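Local coordinates for protein ribonuclease H (Uncultured organism, PDB 3U3G) that probably cleaves the RNA strand of RNA/DNA hybrids, as a type 1 ribonuclease H, at residues H105-M108 against E109-N113; I81-Q84 against M85-V88. All coordinates share one frame; numbering follows the deposited sequence.

Contact 1: residues H105-M108 against E109-N113; sequences HIKM and ERVPN
The C-terminal end of helix 94-110 is closed here by a lysine, K107, folded over the carbonyls that follow the last turn. Its CG leaves anti to the backbone N (chi1 -178°) and the chain then bends at every later torsion, which returns NZ to the backbone. NZ lies 2.8 Å from V111 O in a hydrogen bond, the donor tilted 29° from that carbonyl plane, and makes a weak second bond to P112 O. The backbone of K107 works at the same end: V111 N bonds to K107 O at 2.8 Å, although V111 is the first residue to leave helical angles. P112, which has no N-H to give, sets its ring against M108 O, with CB at 3.5 Å. One residue earlier than V111, R110 N bonds to I106 O, and the two side chains run together so that I106 CG2 sits 3.4 Å above the centre of the R110 guanidinium. I106 and V111 both touch L57 of helix 45-60, to which this end is thereby joined. With two carbonyl oxygens turned to one ammonium group, the lysine charge probably offsets the negative end of the helix.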
# COMPACT_ATOMS: atom_id res chain seq x y z
N HIS A 105 7.59 12.09 0.52
CA HIS A 105 8.98 12.29 0.16
C HIS A 105 9.56 11.07 -0.56
O HIS A 105 10.26 11.19 -1.57
CB HIS A 105 9.79 12.63 1.41
CG HIS A 105 11.22 12.95 1.12
ND1 HIS A 105 11.65 14.22 0.80
CD2 HIS A 105 12.28 12.14 0.93
CE1 HIS A 105 12.94 14.18 0.50
NE2 HIS A 105 13.32 12.91 0.48
N ILE A 106 9.25 9.88 -0.06
CA ILE A 106 9.71 8.66 -0.71
C ILE A 106 9.19 8.57 -2.14
O ILE A 106 9.93 8.20 -3.04
CB ILE A 106 9.27 7.44 0.09
CG1 ILE A 106 10.00 7.38 1.43
CG2 ILE A 106 9.57 6.15 -0.70
CD1 ILE A 106 9.42 6.37 2.40
N LYS A 107 7.90 8.82 -2.33
CA LYS A 107 7.33 8.71 -3.66
C LYS A 107 7.97 9.69 -4.63
O LYS A 107 8.38 9.31 -5.73
CB LYS A 107 5.81 8.90 -3.62
CG LYS A 107 5.15 8.75 -4.98
CD LYS A 107 3.97 9.69 -5.11
CE LYS A 107 4.30 10.84 -6.04
NZ LYS A 107 5.26 10.39 -7.08
N MET A 108 8.17 10.93 -4.19
CA MET A 108 8.88 11.91 -5.01
C MET A 108 10.30 11.48 -5.37
O MET A 108 10.77 11.72 -6.48
CB MET A 108 8.88 13.28 -4.34
CG MET A 108 9.60 14.35 -5.14
SD MET A 108 8.61 15.01 -6.50
CE MET A 108 7.42 16.01 -5.61
N GLU A 109 10.99 10.88 -4.45
CA GLU A 109 12.36 10.48 -4.65
C GLU A 109 12.47 9.26 -5.53
O GLU A 109 13.29 9.23 -6.36
CB GLU A 109 13.02 10.23 -3.28
CG GLU A 109 14.34 9.48 -3.33
CD GLU A 109 14.98 9.41 -2.00
OE1 GLU A 109 14.72 8.46 -1.27
OE2 GLU A 109 15.66 10.38 -1.70
N ARG A 110 11.67 8.24 -5.29
CA ARG A 110 11.83 6.94 -5.97
C ARG A 110 10.99 6.82 -7.24
O ARG A 110 11.34 6.13 -8.14
CB ARG A 110 11.41 5.78 -5.06
CG ARG A 110 12.29 5.56 -3.88
CD ARG A 110 11.94 4.26 -3.12
NE ARG A 110 12.56 4.41 -1.87
CZ ARG A 110 12.20 3.83 -0.76
NH1 ARG A 110 11.22 2.97 -0.74
NH2 ARG A 110 12.79 4.15 0.36
N VAL A 111 9.80 7.41 -7.21
CA VAL A 111 8.79 7.17 -8.26
C VAL A 111 7.91 8.40 -8.47
O VAL A 111 6.78 8.36 -8.20
CB VAL A 111 7.90 5.92 -8.01
CG1 VAL A 111 8.49 4.71 -8.43
CG2 VAL A 111 7.58 5.78 -6.60
N PRO A 112 8.48 9.50 -8.94
CA PRO A 112 7.74 10.76 -8.91
C PRO A 112 6.54 10.78 -9.87
O PRO A 112 5.63 11.60 -9.69
CB PRO A 112 8.78 11.80 -9.35
CG PRO A 112 9.86 11.00 -10.01
CD PRO A 112 9.90 9.72 -9.24
N ASN A 113 6.46 9.81 -10.76
CA ASN A 113 5.29 9.73 -11.64
C ASN A 113 4.27 8.68 -11.23
O ASN A 113 3.31 8.43 -11.95
CB ASN A 113 5.72 9.53 -13.08
CG ASN A 113 6.61 10.64 -13.58
OD1 ASN A 113 6.32 11.83 -13.36
ND2 ASN A 113 7.77 10.27 -14.11

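Contact 2: residues I81-Q84 against M85-V88; sequences IVRQ and MQGV
A bend at chi2 of R83 (-52°), after a CG set anti to the carbonyl carbon, swings the guanidinium alongside the extended chain of Q86, whose own CG takes the same position. Both residues lie where helix 79-85 ends in a Schellman motif: G87 has positive phi (78°), V88 N bonds to R83 O at 2.9 Å, and G87 N bonds to Q84 O at 2.9 Å. The side-chain bond across this end runs from R83 NH1 to Q86 OE1 at 3.0 Å. OE1 lies in the guanidinium plane, at its edge, while the donor is tilted from the amide plane, the two flat groups being turned 34° against each other. R83 NH2 has a second partner in the salt bridge to E79 OE2, so the guanidinium is gripped from two residues and its rotation is restricted. An alanine in place of R83 would remove both bonds and is likely to leave the Q86 amide free to turn and the E79 carboxylate without its cationic mate.

I81 and M85 make an apolar contact, running side by side with I81 CG2 at 4.0 Å from M85 CG, and both reach Y50 of helix 45-60. V82, packed on F116 and H118 of strand 115-118, runs alongside Q86, its CG1 3.8 Å from Q86 OE1. The polar end of Q84 turns to another element, its OE1 hydrogen-bonded to Y50 OH. The short helix is thus wedged between helix 45-60 and the edge strand of the sheet. Beyond the glycine the chain folds back on the last turn, and V88 CB comes to rest 4.1 Å from R83 CB.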
# COMPACT_ATOMS: atom_id res chain seq x y z
N ILE A 81 -8.12 7.63 1.40
CA ILE A 81 -6.67 7.58 1.40
C ILE A 81 -6.11 7.95 0.02
O ILE A 81 -5.12 8.67 -0.08
CB ILE A 81 -6.14 6.22 1.87
CG1 ILE A 81 -6.51 6.03 3.35
CG2 ILE A 81 -4.62 6.17 1.70
CD1 ILE A 81 -6.22 4.65 3.87
N VAL A 82 -6.80 7.56 -1.04
CA VAL A 82 -6.40 7.99 -2.37
C VAL A 82 -6.42 9.52 -2.51
O VAL A 82 -5.44 10.12 -2.96
CB VAL A 82 -7.27 7.34 -3.45
CG1 VAL A 82 -7.01 7.98 -4.81
CG2 VAL A 82 -7.00 5.84 -3.52
N ARG A 83 -7.49 10.15 -2.04
CA ARG A 83 -7.58 11.60 -2.14
C ARG A 83 -6.54 12.30 -1.28
O ARG A 83 -6.07 13.37 -1.62
CB ARG A 83 -8.99 12.09 -1.82
CG ARG A 83 -10.10 11.54 -2.73
CD ARG A 83 -9.84 11.70 -4.23
NE ARG A 83 -10.82 10.89 -4.96
CZ ARG A 83 -10.54 10.08 -5.98
NH1 ARG A 83 -9.34 10.04 -6.58
NH2 ARG A 83 -11.49 9.26 -6.42
N GLN A 84 -6.24 11.71 -0.12
CA GLN A 84 -5.18 12.22 0.74
C GLN A 84 -3.83 12.14 0.03
O GLN A 84 -3.09 13.12 -0.05
CB GLN A 84 -5.13 11.43 2.05
CG GLN A 84 -6.28 11.76 2.98
CD GLN A 84 -6.33 10.88 4.22
OE1 GLN A 84 -5.77 9.77 4.24
NE2 GLN A 84 -7.11 11.30 5.19
N MET A 85 -3.54 10.97 -0.54
CA MET A 85 -2.27 10.75 -1.21
C MET A 85 -2.08 11.64 -2.44
O MET A 85 -0.97 12.08 -2.73
CB MET A 85 -2.11 9.27 -1.59
CG MET A 85 -1.96 8.33 -0.40
SD MET A 85 -0.48 8.67 0.57
CE MET A 85 -1.03 8.19 2.20
N GLN A 86 -3.18 11.96 -3.11
CA GLN A 86 -3.16 12.87 -4.26
C GLN A 86 -3.08 14.32 -3.85
O GLN A 86 -2.90 15.19 -4.70
CB GLN A 86 -4.42 12.66 -5.09
CG GLN A 86 -4.44 11.33 -5.79
CD GLN A 86 -5.66 11.17 -6.66
OE1 GLN A 86 -6.79 11.50 -6.25
NE2 GLN A 86 -5.44 10.73 -7.90
N GLY A 87 -3.28 14.61 -2.57
CA GLY A 87 -3.30 15.99 -2.11
C GLY A 87 -4.58 16.74 -2.41
O GLY A 87 -4.64 17.94 -2.21
N VAL A 88 -5.65 16.00 -2.67
CA VAL A 88 -6.96 16.63 -2.89
C VAL A 88 -7.56 17.09 -1.57
O VAL A 88 -8.12 18.19 -1.48
CB VAL A 88 -7.92 15.66 -3.62
CG1 VAL A 88 -9.32 16.25 -3.67
CG2 VAL A 88 -7.43 15.39 -5.04

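Contacts 1 and 2 each finish a helix, and the two helices follow one another in the chain; their centres are 15 Å apart and their nearest atoms about 6 Å apart, without touching. Contact 2 is the more buried, with three buried residues among its eight, and its helix 79-85 meets both helix 45-60 and strand 115-118. Contact 1 is a surface contact with one buried residue in nine. Helix 45-60 is their common neighbour, met through L57 and L60 by 105-113 and through Y50 and L53 by 81-88. The endings differ in chemistry: a glycine with positive phi in one, a lysine ammonium on backbone carbonyls in the other.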